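Local coordinates for protein translation initiation factor 6 (Methanocaldococcus jannaschii, PDB 1G61) that binds the 50S ribosomal subunit and prevents it from joining the 30S subunit to form the 70S initiation complex, at residues Met3-Ile15 against Pro29-Val43. Sequence-based numbering, arbitrary orientation.
Sequences MIIRKYFSGIPTI and PIFLDKDDVNEVSEV
Leu32 CD1 sits over one face of the Phe9 ring, 4.0 Å from its centroid and 3° off the ring normal, a CH-pi contact; Ile15 CD1 covers the opposite face, and Val40 CG2 and Pro29 CG approach the ring obliquely. The Phe31 ring carries Pro29 CB on one face, while Ser10 OG reaches its CD1 obliquely at 3.4 Å. Farther along, Ile5 CD1 meets Val43 CG1 at 3.9 Å. Strand 4-7 runs nearly antiparallel to helix 34-43, their axes 9.3 Å apart at 156°, and Val208 of the paired strand 207-210 touches both Ile5 and Val43. Bent at chi2 and chi3, the Lys7 chain brings NZ to two carboxylates in a salt-bridge network: NZ meets Glu39 OE1 at 2.8 Å, on the syn side but tilted out of the carboxylate plane, and Asp36 OD1 at 2.7 Å from above its plane. A methionine in place of Lys7 would probably leave the neighbouring carboxylates of Asp36 and Glu39 without their shared counter-charge. A water links Asp36 OD2 to Tyr8 O and Ser10 N. Apolar contacts thus join the Phe9-Ile12 type I' turn to the Pro29-Leu32 type I turn, while one ammonium probably offsets two acids on the helix.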
loop_
_atom_site.group_PDB
_atom_site.type_symbol
_atom_site.label_atom_id
_atom_site.label_comp_id
_atom_site.label_asym_id
_atom_site.label_seq_id
_atom_site.Cartn_x
_atom_site.Cartn_y
_atom_site.Cartn_z
ATOM N N MET A 3 1.305 12.659 13.685
ATOM C CA MET A 3 0.927 12.114 12.374
ATOM C C MET A 3 1.257 10.643 12.154
ATOM O O MET A 3 0.832 10.051 11.163
ATOM C CB MET A 3 1.625 12.925 11.266
ATOM C CG MET A 3 1.127 14.350 11.065
ATOM S SD MET A 3 2.369 15.177 10.003
ATOM C CE MET A 3 4.170 15.027 11.733
ATOM N N ILE A 4 2.004 10.015 13.046
ATOM C CA ILE A 4 2.384 8.621 12.890
ATOM C C ILE A 4 2.160 7.852 14.184
ATOM O O ILE A 4 2.549 8.382 15.240
ATOM C CB ILE A 4 3.893 8.513 12.553
ATOM C CG1 ILE A 4 4.299 9.288 11.290
ATOM C CG2 ILE A 4 4.301 7.053 12.455
ATOM C CD1 ILE A 4 5.672 8.896 10.759
ATOM N N ILE A 5 1.524 6.692 14.110
ATOM C CA ILE A 5 1.339 5.844 15.285
ATOM C C ILE A 5 1.995 4.521 14.999
ATOM O O ILE A 5 2.096 4.073 13.852
ATOM C CB ILE A 5 -0.159 5.609 15.634
ATOM C CG1 ILE A 5 -0.824 4.730 14.567
ATOM C CG2 ILE A 5 -0.884 6.932 15.821
ATOM C CD1 ILE A 5 -2.297 4.473 14.831
ATOM N N ARG A 6 2.483 3.950 16.072
ATOM C CA ARG A 6 2.912 2.557 16.084
ATOM C C ARG A 6 1.810 1.610 16.457
ATOM O O ARG A 6 1.129 1.859 17.459
ATOM C CB ARG A 6 3.936 2.402 17.212
ATOM C CG ARG A 6 5.344 2.634 16.741
ATOM C CD ARG A 6 6.303 2.247 17.881
ATOM N NE ARG A 6 7.667 2.670 17.630
ATOM C CZ ARG A 6 8.228 3.830 17.986
ATOM N NH1 ARG A 6 7.547 4.756 18.631
ATOM N NH2 ARG A 6 9.495 4.032 17.692
ATOM N N LYS A 7 1.619 0.521 15.749
ATOM C CA LYS A 7 0.559 -0.404 16.061
ATOM C C LYS A 7 0.989 -1.837 15.796
ATOM O O LYS A 7 1.766 -2.069 14.854
ATOM C CB LYS A 7 -0.697 -0.205 15.187
ATOM C CG LYS A 7 -1.539 0.993 15.473
ATOM C CD LYS A 7 -2.251 0.863 16.809
ATOM C CE LYS A 7 -3.363 -0.177 16.685
ATOM N NZ LYS A 7 -3.960 -0.391 18.033
ATOM N N TYR A 8 0.440 -2.741 16.577
ATOM C CA TYR A 8 0.343 -4.129 16.198
ATOM C C TYR A 8 -1.138 -4.375 15.901
ATOM O O TYR A 8 -2.005 -3.771 16.537
ATOM C CB TYR A 8 0.802 -5.067 17.303
ATOM C CG TYR A 8 2.183 -4.837 17.820
ATOM C CD1 TYR A 8 2.444 -3.938 18.846
ATOM C CD2 TYR A 8 3.251 -5.529 17.251
ATOM C CE1 TYR A 8 3.753 -3.764 19.279
ATOM C CE2 TYR A 8 4.555 -5.363 17.678
ATOM C CZ TYR A 8 4.786 -4.464 18.698
ATOM O OH TYR A 8 6.069 -4.282 19.166
ATOM N N PHE A 9 -1.420 -5.223 14.937
ATOM C CA PHE A 9 -2.794 -5.664 14.657
ATOM C C PHE A 9 -2.975 -7.055 15.272
ATOM O O PHE A 9 -2.470 -8.033 14.678
ATOM C CB PHE A 9 -3.043 -5.718 13.159
ATOM C CG PHE A 9 -3.188 -4.384 12.461
ATOM C CD1 PHE A 9 -3.192 -3.169 13.171
ATOM C CD2 PHE A 9 -3.352 -4.344 11.085
ATOM C CE1 PHE A 9 -3.355 -1.970 12.514
ATOM C CE2 PHE A 9 -3.493 -3.124 10.433
ATOM C CZ PHE A 9 -3.490 -1.948 11.145
ATOM N N SER A 10 -3.665 -7.104 16.408
ATOM C CA SER A 10 -3.844 -8.342 17.146
ATOM C C SER A 10 -2.493 -9.061 17.280
ATOM O O SER A 10 -2.370 -10.273 17.051
ATOM C CB SER A 10 -4.893 -9.264 16.501
ATOM O OG SER A 10 -6.146 -8.574 16.488
ATOM N N GLY A 11 -1.452 -8.313 17.659
ATOM C CA GLY A 11 -0.114 -8.815 17.897
ATOM C C GLY A 11 0.841 -8.899 16.709
ATOM O O GLY A 11 2.041 -9.193 16.855
ATOM N N ILE A 12 0.326 -8.637 15.509
ATOM C CA ILE A 12 1.090 -8.828 14.287
ATOM C C ILE A 12 1.699 -7.488 13.861
ATOM O O ILE A 12 0.947 -6.504 13.722
ATOM C CB ILE A 12 0.179 -9.381 13.161
ATOM C CG1 ILE A 12 -0.363 -10.762 13.518
ATOM C CG2 ILE A 12 0.884 -9.386 11.818
ATOM C CD1 ILE A 12 -1.522 -11.189 12.625
ATOM N N PRO A 13 3.022 -7.386 13.671
ATOM C CA PRO A 13 3.647 -6.107 13.337
ATOM C C PRO A 13 3.671 -5.800 11.844
ATOM O O PRO A 13 4.035 -4.678 11.446
ATOM C CB PRO A 13 5.089 -6.282 13.823
ATOM C CG PRO A 13 5.332 -7.756 13.621
ATOM C CD PRO A 13 4.008 -8.459 13.938
ATOM N N THR A 14 3.306 -6.750 11.015
ATOM C CA THR A 14 3.383 -6.687 9.554
ATOM C C THR A 14 2.180 -5.972 9.000
ATOM O O THR A 14 1.396 -6.589 8.293
ATOM C CB THR A 14 3.372 -8.144 9.030
ATOM O OG1 THR A 14 4.112 -8.936 9.941
ATOM C CG2 THR A 14 4.098 -8.181 7.731
ATOM N N ILE A 15 1.995 -4.684 9.343
ATOM C CA ILE A 15 0.819 -3.863 9.008
ATOM C C ILE A 15 0.487 -3.854 7.539
ATOM O O ILE A 15 -0.695 -3.918 7.162
ATOM C CB ILE A 15 1.028 -2.356 9.476
ATOM C CG1 ILE A 15 1.362 -2.247 10.948
ATOM C CG2 ILE A 15 -0.152 -1.475 9.106
ATOM C CD1 ILE A 15 0.410 -3.170 11.794
ATOM N N PRO A 29 -8.149 -5.796 8.122
ATOM C CA PRO A 29 -8.637 -7.173 8.388
ATOM C C PRO A 29 -9.875 -7.195 9.267
ATOM O O PRO A 29 -10.016 -6.327 10.119
ATOM C CB PRO A 29 -7.463 -7.829 9.105
ATOM C CG PRO A 29 -6.494 -6.786 9.402
ATOM C CD PRO A 29 -6.873 -5.507 8.761
ATOM N N ILE A 30 -10.722 -8.222 9.036
ATOM C CA ILE A 30 -11.952 -8.292 9.838
ATOM C C ILE A 30 -11.688 -8.575 11.304
ATOM O O ILE A 30 -12.588 -8.313 12.121
ATOM C CB ILE A 30 -12.931 -9.384 9.296
ATOM C CG1 ILE A 30 -12.347 -10.816 9.314
ATOM C CG2 ILE A 30 -13.404 -8.978 7.908
ATOM C CD1 ILE A 30 -13.433 -11.832 8.919
ATOM N N PHE A 31 -10.504 -9.071 11.661
ATOM C CA PHE A 31 -10.295 -9.441 13.075
ATOM C C PHE A 31 -9.998 -8.223 13.927
ATOM O O PHE A 31 -9.972 -8.342 15.148
ATOM C CB PHE A 31 -9.182 -10.498 13.194
ATOM C CG PHE A 31 -7.814 -10.169 12.646
ATOM C CD1 PHE A 31 -6.976 -9.264 13.256
ATOM C CD2 PHE A 31 -7.365 -10.822 11.497
ATOM C CE1 PHE A 31 -5.699 -8.978 12.737
ATOM C CE2 PHE A 31 -6.116 -10.581 10.973
ATOM C CZ PHE A 31 -5.290 -9.679 11.618
ATOM N N LEU A 32 -9.703 -7.059 13.346
ATOM C CA LEU A 32 -9.409 -5.900 14.210
ATOM C C LEU A 32 -10.618 -5.468 15.016
ATOM O O LEU A 32 -11.753 -5.556 14.496
ATOM C CB LEU A 32 -8.992 -4.729 13.332
ATOM C CG LEU A 32 -7.549 -4.666 12.871
ATOM C CD1 LEU A 32 -7.295 -3.225 12.351
ATOM C CD2 LEU A 32 -6.546 -5.082 13.926
ATOM N N ASP A 33 -10.386 -5.034 16.263
ATOM C CA ASP A 33 -11.510 -4.466 17.036
ATOM C C ASP A 33 -11.778 -3.004 16.691
ATOM O O ASP A 33 -11.029 -2.346 15.955
ATOM C CB ASP A 33 -11.275 -4.636 18.535
ATOM C CG ASP A 33 -10.163 -3.824 19.134
ATOM O OD1 ASP A 33 -9.648 -4.231 20.210
ATOM O OD2 ASP A 33 -9.763 -2.767 18.611
ATOM N N LYS A 34 -12.892 -2.463 17.241
ATOM C CA LYS A 34 -13.326 -1.133 16.849
ATOM C C LYS A 34 -12.326 -0.124 17.363
ATOM O O LYS A 34 -12.073 0.874 16.691
ATOM C CB LYS A 34 -14.753 -0.824 17.308
ATOM C CG LYS A 34 -15.523 -0.165 16.152
ATOM C CD LYS A 34 -15.735 -1.196 15.043
ATOM C CE LYS A 34 -17.084 -1.895 15.185
ATOM N NZ LYS A 34 -16.970 -3.378 15.331
ATOM N N ASP A 35 -11.673 -0.337 18.511
ATOM C CA ASP A 35 -10.682 0.695 18.879
ATOM C C ASP A 35 -9.547 0.779 17.889
ATOM O O ASP A 35 -9.101 1.892 17.575
ATOM C CB ASP A 35 -10.100 0.410 20.254
ATOM C CG ASP A 35 -10.997 0.756 21.419
ATOM O OD1 ASP A 35 -12.035 1.444 21.257
ATOM O OD2 ASP A 35 -10.609 0.299 22.508
ATOM N N ASP A 36 -9.064 -0.350 17.391
ATOM C CA ASP A 36 -7.944 -0.300 16.463
ATOM C C ASP A 36 -8.400 0.383 15.170
ATOM O O ASP A 36 -7.716 1.228 14.571
ATOM C CB ASP A 36 -7.473 -1.702 16.189
ATOM C CG ASP A 36 -6.711 -2.405 17.298
ATOM O OD1 ASP A 36 -6.243 -1.756 18.250
ATOM O OD2 ASP A 36 -6.577 -3.644 17.179
ATOM N N VAL A 37 -9.614 0.036 14.722
ATOM C CA VAL A 37 -10.107 0.655 13.490
ATOM C C VAL A 37 -10.195 2.160 13.659
ATOM O O VAL A 37 -9.777 2.924 12.779
ATOM C CB VAL A 37 -11.451 0.043 13.094
ATOM C CG1 VAL A 37 -12.028 0.809 11.921
ATOM C CG2 VAL A 37 -11.283 -1.458 12.773
ATOM N N ASN A 38 -10.741 2.621 14.815
ATOM C CA ASN A 38 -10.858 4.064 15.000
ATOM C C ASN A 38 -9.495 4.752 15.046
ATOM O O ASN A 38 -9.382 5.865 14.503
ATOM C CB ASN A 38 -11.655 4.383 16.253
ATOM C CG ASN A 38 -13.122 3.971 16.184
ATOM O OD1 ASN A 38 -13.750 3.851 15.108
ATOM N ND2 ASN A 38 -13.664 3.730 17.387
ATOM N N GLU A 39 -8.492 4.128 15.654
ATOM C CA GLU A 39 -7.159 4.725 15.742
ATOM C C GLU A 39 -6.581 4.867 14.343
ATOM O O GLU A 39 -5.987 5.909 13.990
ATOM C CB GLU A 39 -6.167 3.936 16.600
ATOM C CG GLU A 39 -6.388 4.006 18.101
ATOM C CD GLU A 39 -5.830 2.826 18.874
ATOM O OE1 GLU A 39 -4.772 2.278 18.470
ATOM O OE2 GLU A 39 -6.427 2.428 19.912
ATOM N N VAL A 40 -6.729 3.858 13.483
ATOM C CA VAL A 40 -6.247 3.950 12.112
ATOM C C VAL A 40 -6.981 5.020 11.315
ATOM O O VAL A 40 -6.399 5.883 10.643
ATOM C CB VAL A 40 -6.359 2.533 11.476
ATOM C CG1 VAL A 40 -6.072 2.654 9.986
ATOM C CG2 VAL A 40 -5.410 1.569 12.192
ATOM N N SER A 41 -8.302 5.053 11.438
ATOM C CA SER A 41 -9.121 6.034 10.760
ATOM C C SER A 41 -8.703 7.437 11.157
ATOM O O SER A 41 -8.641 8.350 10.318
ATOM C CB SER A 41 -10.612 5.790 11.087
ATOM O OG SER A 41 -11.316 6.791 10.391
ATOM N N GLU A 42 -8.412 7.670 12.419
ATOM C CA GLU A 42 -8.077 9.007 12.891
ATOM C C GLU A 42 -6.742 9.439 12.356
ATOM O O GLU A 42 -6.531 10.581 11.974
ATOM C CB GLU A 42 -8.046 9.001 14.434
ATOM C CG GLU A 42 -7.689 10.285 15.138
ATOM C CD GLU A 42 -7.694 10.168 16.659
ATOM O OE1 GLU A 42 -7.958 11.152 17.382
ATOM O OE2 GLU A 42 -7.428 9.037 17.146
ATOM N N VAL A 43 -5.730 8.553 12.369
ATOM C CA VAL A 43 -4.415 9.028 11.939
ATOM C C VAL A 43 -4.314 9.154 10.437
ATOM O O VAL A 43 -3.656 10.072 9.930
ATOM C CB VAL A 43 -3.315 8.144 12.531
ATOM C CG1 VAL A 43 -3.293 6.788 11.875
ATOM C CG2 VAL A 43 -1.946 8.792 12.355
HETATM O O HOH W 1 -4.507 -4.785 17.892
#